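Local structure of putative peptide ABC-transport system periplasmic peptide-binding protein (Campylobacter jejuni, 4OET) at residues A[6-11]-A[191-196]; A[61-66]-A[120-125]. The protein probably serves as the periplasmic solute-binding component of an ABC importer, capturing a peptide or metal-containing ligand for uptake. One frame throughout, in Å; residues are numbered along the deposited sequence.

Contact 1: residues A[6-11]-A[191-196]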
loop_
_atom_site.group_PDB
_atom_site.type_symbol
_atom_site.label_atom_id
_atom_site.label_comp_id
_atom_site.label_asym_id
_atom_site.label_seq_id
_atom_site.Cartn_x
_atom_site.Cartn_y
_atom_site.Cartn_z
ATOM N N THR A 6 -9.250 -14.726 24.263
ATOM C CA THR A 6 -9.141 -14.997 22.844
ATOM C C THR A 6 -9.595 -13.806 22.022
ATOM O O THR A 6 -10.617 -13.180 22.298
ATOM C CB THR A 6 -9.960 -16.236 22.448
ATOM O OG1 THR A 6 -9.444 -17.381 23.137
ATOM C CG2 THR A 6 -9.867 -16.489 20.955
ATOM N N LEU A 7 -8.825 -13.524 20.984
ATOM C CA LEU A 7 -9.078 -12.421 20.082
ATOM C C LEU A 7 -9.240 -13.000 18.682
ATOM O O LEU A 7 -8.326 -13.651 18.180
ATOM C CB LEU A 7 -7.919 -11.427 20.142
ATOM C CG LEU A 7 -8.046 -9.994 19.640
ATOM C CD1 LEU A 7 -9.422 -9.467 19.931
ATOM C CD2 LEU A 7 -6.979 -9.119 20.296
ATOM N N ILE A 8 -10.399 -12.803 18.059
ATOM C CA ILE A 8 -10.585 -13.313 16.703
ATOM C C ILE A 8 -10.818 -12.178 15.704
ATOM O O ILE A 8 -11.781 -11.412 15.810
ATOM C CB ILE A 8 -11.752 -14.319 16.600
ATOM C CG1 ILE A 8 -11.557 -15.494 17.560
ATOM C CG2 ILE A 8 -11.865 -14.853 15.182
ATOM C CD1 ILE A 8 -12.785 -16.372 17.685
ATOM N N ILE A 9 -9.911 -12.085 14.735
ATOM C CA ILE A 9 -9.917 -11.019 13.746
ATOM C C ILE A 9 -10.004 -11.605 12.349
ATOM O O ILE A 9 -9.265 -12.529 12.009
ATOM C CB ILE A 9 -8.653 -10.150 13.843
ATOM C CG1 ILE A 9 -8.490 -9.608 15.269
ATOM C CG2 ILE A 9 -8.706 -9.009 12.822
ATOM C CD1 ILE A 9 -7.219 -8.831 15.481
ATOM N N ALA A 10 -10.939 -11.092 11.555
ATOM C CA ALA A 10 -11.081 -11.525 10.171
ATOM C C ALA A 10 -10.212 -10.680 9.257
ATOM O O ALA A 10 -10.151 -9.456 9.410
ATOM C CB ALA A 10 -12.537 -11.446 9.733
ATOM N N VAL A 11 -9.540 -11.326 8.307
ATOM C CA VAL A 11 -8.858 -10.594 7.240
ATOM C C VAL A 11 -9.327 -11.119 5.885
ATOM O O VAL A 11 -9.773 -12.267 5.775
ATOM C CB VAL A 11 -7.320 -10.719 7.333
ATOM C CG1 VAL A 11 -6.815 -10.185 8.670
ATOM C CG2 VAL A 11 -6.890 -12.159 7.131
ATOM N N ARG A 191 -4.550 -15.340 23.374
ATOM C CA ARG A 191 -4.917 -16.143 22.216
ATOM C C ARG A 191 -5.404 -15.264 21.049
ATOM O O ARG A 191 -6.320 -14.452 21.198
ATOM C CB ARG A 191 -5.982 -17.171 22.625
ATOM C CG ARG A 191 -6.235 -18.277 21.612
ATOM C CD ARG A 191 -6.906 -19.492 22.272
ATOM N NE ARG A 191 -7.364 -20.467 21.281
ATOM C CZ ARG A 191 -8.635 -20.627 20.913
ATOM N NH1 ARG A 191 -9.587 -19.885 21.463
ATOM N NH2 ARG A 191 -8.955 -21.535 19.998
ATOM N N LEU A 192 -4.782 -15.443 19.887
ATOM C CA LEU A 192 -5.128 -14.687 18.688
ATOM C C LEU A 192 -5.454 -15.635 17.543
ATOM O O LEU A 192 -4.678 -16.549 17.246
ATOM C CB LEU A 192 -3.983 -13.753 18.271
ATOM C CG LEU A 192 -4.183 -12.970 16.965
ATOM C CD1 LEU A 192 -5.407 -12.075 17.041
ATOM C CD2 LEU A 192 -2.945 -12.154 16.641
ATOM N N ILE A 193 -6.622 -15.449 16.938
ATOM C CA ILE A 193 -6.979 -16.171 15.724
ATOM C C ILE A 193 -7.191 -15.188 14.583
ATOM O O ILE A 193 -7.958 -14.236 14.718
ATOM C CB ILE A 193 -8.250 -17.019 15.909
ATOM C CG1 ILE A 193 -7.957 -18.225 16.809
ATOM C CG2 ILE A 193 -8.768 -17.508 14.565
ATOM C CD1 ILE A 193 -9.075 -18.550 17.780
ATOM N N ILE A 194 -6.489 -15.397 13.473
ATOM C CA ILE A 194 -6.726 -14.593 12.275
ATOM C C ILE A 194 -7.517 -15.440 11.300
ATOM O O ILE A 194 -7.027 -16.439 10.780
ATOM C CB ILE A 194 -5.425 -14.102 11.622
ATOM C CG1 ILE A 194 -4.731 -13.098 12.546
ATOM C CG2 ILE A 194 -5.716 -13.466 10.274
ATOM C CD1 ILE A 194 -5.557 -11.865 12.827
ATOM N N LYS A 195 -8.764 -15.046 11.090
ATOM C CA LYS A 195 -9.689 -15.807 10.273
ATOM C C LYS A 195 -9.715 -15.256 8.845
ATOM O O LYS A 195 -9.836 -14.048 8.638
ATOM C CB LYS A 195 -11.081 -15.758 10.909
ATOM C CG LYS A 195 -12.017 -16.879 10.530
ATOM C CD LYS A 195 -13.193 -16.905 11.496
ATOM C CE LYS A 195 -14.174 -18.024 11.189
ATOM N NZ LYS A 195 -15.247 -18.082 12.227
ATOM N N HIS A 196 -9.583 -16.136 7.862
ATOM C CA HIS A 196 -9.664 -15.698 6.478
ATOM C C HIS A 196 -11.116 -15.603 6.033
ATOM O O HIS A 196 -11.798 -16.619 5.900
ATOM C CB HIS A 196 -8.906 -16.636 5.536
ATOM C CG HIS A 196 -9.126 -16.321 4.087
ATOM N ND1 HIS A 196 -9.535 -17.269 3.173
ATOM C CD2 HIS A 196 -9.025 -15.157 3.404
ATOM C CE1 HIS A 196 -9.659 -16.704 1.984
ATOM N NE2 HIS A 196 -9.359 -15.422 2.097
#
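The carbonyl oxygen of Ile9 is held twice by the strand 191-196: Lys195 N donates to Ile9 O at 2.7 Å, and Ile194 CA adds a C-H...O contact to Ile9 O at 3.3 Å. Four more backbone hydrogen bonds complete the parallel ladder, the straightest being Ile193 N to Leu7 O (174°). On the face of Leu7, Ile9 and Val11, the side-chain contacts are mainly aliphatic. Ile194 divides its branches here, sending CD1 to Ile9 CB (3.7 Å) and CG2 to Val11 CG2 (3.6 Å). Leu192 CD1 reaches Ile9 CD1 at 4.0 Å, while Leu32 of helix 30-33 packs on Leu192 and Ile194.

The other face mixes polar and apolar contacts. Ile8 CG1 lies against Ile193 CD1 at 3.9 Å, side by side. Arg191 NH1 donates to Thr6 OG1 at 3.0 Å, with the hydroxyl at the guanidinium edge, 10° out of plane. Thr6 presents that oxygen because OG1 stands beside its backbone N (chi1 -62°). Ile193 CD1 lies over one guanidinium face, offset toward the rim, and outside the two strands Arg191 NE forms a salt bridge with Glu175. Together these should restrict guanidinium rotation, adding one directional side-chain bond to a pairing otherwise made by backbone bonds and aliphatic contacts.

Contact 2: residues A[61-66]-A[120-125]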
loop_
_atom_site.group_PDB
_atom_site.type_symbol
_atom_site.label_atom_id
_atom_site.label_comp_id
_atom_site.label_asym_id
_atom_site.label_seq_id
_atom_site.Cartn_x
_atom_site.Cartn_y
_atom_site.Cartn_z
ATOM N N LEU A 61 25.287 7.448 3.329
ATOM C CA LEU A 61 25.693 6.165 2.764
ATOM C C LEU A 61 25.932 5.101 3.826
ATOM O O LEU A 61 25.862 3.905 3.533
ATOM C CB LEU A 61 26.966 6.314 1.919
ATOM C CG LEU A 61 26.948 6.967 0.529
ATOM C CD1 LEU A 61 25.596 7.572 0.172
ATOM C CD2 LEU A 61 28.067 7.985 0.368
ATOM N N VAL A 62 26.207 5.527 5.057
ATOM C CA VAL A 62 26.572 4.580 6.105
ATOM C C VAL A 62 25.608 4.615 7.279
ATOM O O VAL A 62 25.409 5.645 7.925
ATOM C CB VAL A 62 28.009 4.837 6.620
ATOM C CG1 VAL A 62 28.306 3.979 7.858
ATOM C CG2 VAL A 62 29.018 4.564 5.520
ATOM N N TYR A 63 25.000 3.469 7.545
ATOM C CA TYR A 63 24.055 3.360 8.634
ATOM C C TYR A 63 24.650 2.498 9.728
ATOM O O TYR A 63 24.928 1.311 9.521
ATOM C CB TYR A 63 22.733 2.770 8.143
ATOM C CG TYR A 63 21.870 3.744 7.373
ATOM C CD1 TYR A 63 22.273 4.239 6.139
ATOM C CD2 TYR A 63 20.653 4.174 7.886
ATOM C CE1 TYR A 63 21.483 5.130 5.432
ATOM C CE2 TYR A 63 19.855 5.072 7.185
ATOM C CZ TYR A 63 20.278 5.544 5.962
ATOM O OH TYR A 63 19.493 6.430 5.261
ATOM N N ASP A 64 24.857 3.102 10.894
ATOM C CA ASP A 64 25.312 2.353 12.054
ATOM C C ASP A 64 24.079 2.051 12.886
ATOM O O ASP A 64 23.435 2.957 13.416
ATOM C CB ASP A 64 26.369 3.144 12.834
ATOM C CG ASP A 64 27.723 3.180 12.114
ATOM O OD1 ASP A 64 28.458 2.168 12.166
ATOM O OD2 ASP A 64 28.047 4.209 11.473
ATOM N N ILE A 65 23.752 0.766 12.978
ATOM C CA ILE A 65 22.525 0.312 13.616
ATOM C C ILE A 65 22.836 -0.345 14.942
ATOM O O ILE A 65 23.589 -1.316 14.994
ATOM C CB ILE A 65 21.773 -0.718 12.752
ATOM C CG1 ILE A 65 21.699 -0.277 11.282
ATOM C CG2 ILE A 65 20.390 -0.982 13.336
ATOM C CD1 ILE A 65 20.762 0.879 11.017
ATOM N N PHE A 66 22.272 0.178 16.022
ATOM C CA PHE A 66 22.511 -0.417 17.330
ATOM C C PHE A 66 21.266 -1.165 17.794
ATOM O O PHE A 66 20.165 -0.599 17.897
ATOM C CB PHE A 66 22.961 0.658 18.318
ATOM C CG PHE A 66 24.154 1.439 17.835
ATOM C CD1 PHE A 66 25.426 0.888 17.905
ATOM C CD2 PHE A 66 23.998 2.686 17.243
ATOM C CE1 PHE A 66 26.536 1.586 17.442
ATOM C CE2 PHE A 66 25.098 3.392 16.773
ATOM C CZ PHE A 66 26.371 2.841 16.873
ATOM N N ILE A 120 25.838 -0.686 8.016
ATOM C CA ILE A 120 25.325 -0.867 6.678
ATOM C C ILE A 120 25.773 0.283 5.789
ATOM O O ILE A 120 25.540 1.455 6.097
ATOM C CB ILE A 120 23.786 -0.976 6.698
ATOM C CG1 ILE A 120 23.371 -2.066 7.695
ATOM C CG2 ILE A 120 23.254 -1.266 5.311
ATOM C CD1 ILE A 120 21.892 -2.158 7.947
ATOM N N THR A 121 26.401 -0.070 4.672
ATOM C CA THR A 121 26.928 0.904 3.732
ATOM C C THR A 121 26.132 0.828 2.436
ATOM O O THR A 121 25.822 -0.266 1.965
ATOM C CB THR A 121 28.428 0.649 3.458
ATOM O OG1 THR A 121 29.149 0.728 4.694
ATOM C CG2 THR A 121 28.997 1.669 2.471
ATOM N N LEU A 122 25.798 1.983 1.863
ATOM C CA LEU A 122 24.982 2.022 0.645
ATOM C C LEU A 122 25.769 2.575 -0.538
ATOM O O LEU A 122 26.661 3.409 -0.360
ATOM C CB LEU A 122 23.726 2.874 0.846
ATOM C CG LEU A 122 22.795 2.613 2.033
ATOM C CD1 LEU A 122 21.704 3.677 2.067
ATOM C CD2 LEU A 122 22.180 1.216 1.959
ATOM N N PHE A 123 25.424 2.114 -1.741
ATOM C CA PHE A 123 26.014 2.631 -2.971
ATOM C C PHE A 123 25.639 4.093 -3.134
ATOM O O PHE A 123 26.475 4.928 -3.498
ATOM C CB PHE A 123 25.519 1.850 -4.191
ATOM C CG PHE A 123 26.008 0.430 -4.261
ATOM C CD1 PHE A 123 27.294 0.138 -4.700
ATOM C CD2 PHE A 123 25.174 -0.617 -3.891
ATOM C CE1 PHE A 123 27.739 -1.174 -4.771
ATOM C CE2 PHE A 123 25.611 -1.929 -3.955
ATOM C CZ PHE A 123 26.898 -2.209 -4.396
ATOM N N LYS A 124 24.369 4.388 -2.859
ATOM C CA LYS A 124 23.825 5.729 -3.026
ATOM C C LYS A 124 22.804 6.035 -1.931
ATOM O O LYS A 124 22.249 5.114 -1.324
ATOM C CB LYS A 124 23.205 5.864 -4.424
ATOM C CG LYS A 124 22.067 4.895 -4.689
ATOM C CD LYS A 124 21.850 4.707 -6.185
ATOM C CE LYS A 124 20.456 4.166 -6.491
ATOM N NZ LYS A 124 20.365 2.690 -6.254
ATOM N N PRO A 125 22.558 7.331 -1.667
ATOM C CA PRO A 125 21.653 7.687 -0.564
ATOM C C PRO A 125 20.246 7.119 -0.750
ATOM O O PRO A 125 19.728 7.059 -1.869
ATOM C CB PRO A 125 21.637 9.220 -0.600
ATOM C CG PRO A 125 22.931 9.605 -1.288
ATOM C CD PRO A 125 23.166 8.521 -2.298
#
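Tyr63 and Ile120 form an antiparallel hydrogen-bonded pair, with Tyr63 N pointing to Ile120 O at 178° and Ile120 N returning a bond to Tyr63 O. Leu122 N adds a bond to Leu61 O, more bent at 144°. Tyr63 N and Leu122 N each lie in the plane of the carbonyl they donate to, that of Ile120 and that of Leu61, whereas Ile120 N is tilted 16° from the carbonyl plane of Tyr63. Tyr63 N to Ile120 O and Leu122 N to Leu61 O are both modelled at 2.5 Å, a shortness that is doubtful and is given no weight. The weaker polar contacts are of C-H...O type: Val62 CA meets Ile120 O at 3.3 Å, within the non-hydrogen-bonded step that pairs Val62 with Thr121.

Apolar packing gathers on the face of Tyr63 and Ile120. Ile65 CG1 meets Ile120 CD1 at 3.8 Å, and Leu122 CD1 approaches Tyr63 CE1 at 3.7 Å, obliquely to the ring. Phe129 meets the same ring edge-to-face. Ile107 of the neighbouring strand packs against both Ile120 and Leu122. Beyond the strand end, Leu61 CD1 lies against Pro125 CD at 3.6 Å, their side chains pointing the same way.

On the face of Val62 and Thr121, the side chains run alongside each other, with Val62 CG2 3.9 Å from Thr121 OG1. The contact here is slight.

These strands are the central pair of a four-stranded antiparallel sheet. Burial makes the pairing two-sided: Tyr63, Ile65, Ile120 and Leu122 are buried, while Val62 and Thr121 are partly exposed. Backbone bonds set the register, and the Leu61-Pro125 contact carries the apolar packing past the last hydrogen bond of the ladder.

In the fold
From the N terminus, the chain first lays down strand 6-11, the first strand of its mixed sheet, and passes helix 30-33 before strand 62-67. Residues 61-66 then wait 53 residues, including helix 81-92 and strand 107-112, for 120-125 to close the shorter loop at contact 2, in the middle of the antiparallel sheet. The chain continues through strands 163-169 and 173-178 until 191-196 returns beside 6-11, closing the longer loop at contact 1. Contact 2 is thus nested within contact 1 without crossing it. The two contacts belong to different sheets and do not touch; their centres are about 38 Å apart and their nearest atoms about 26 Å.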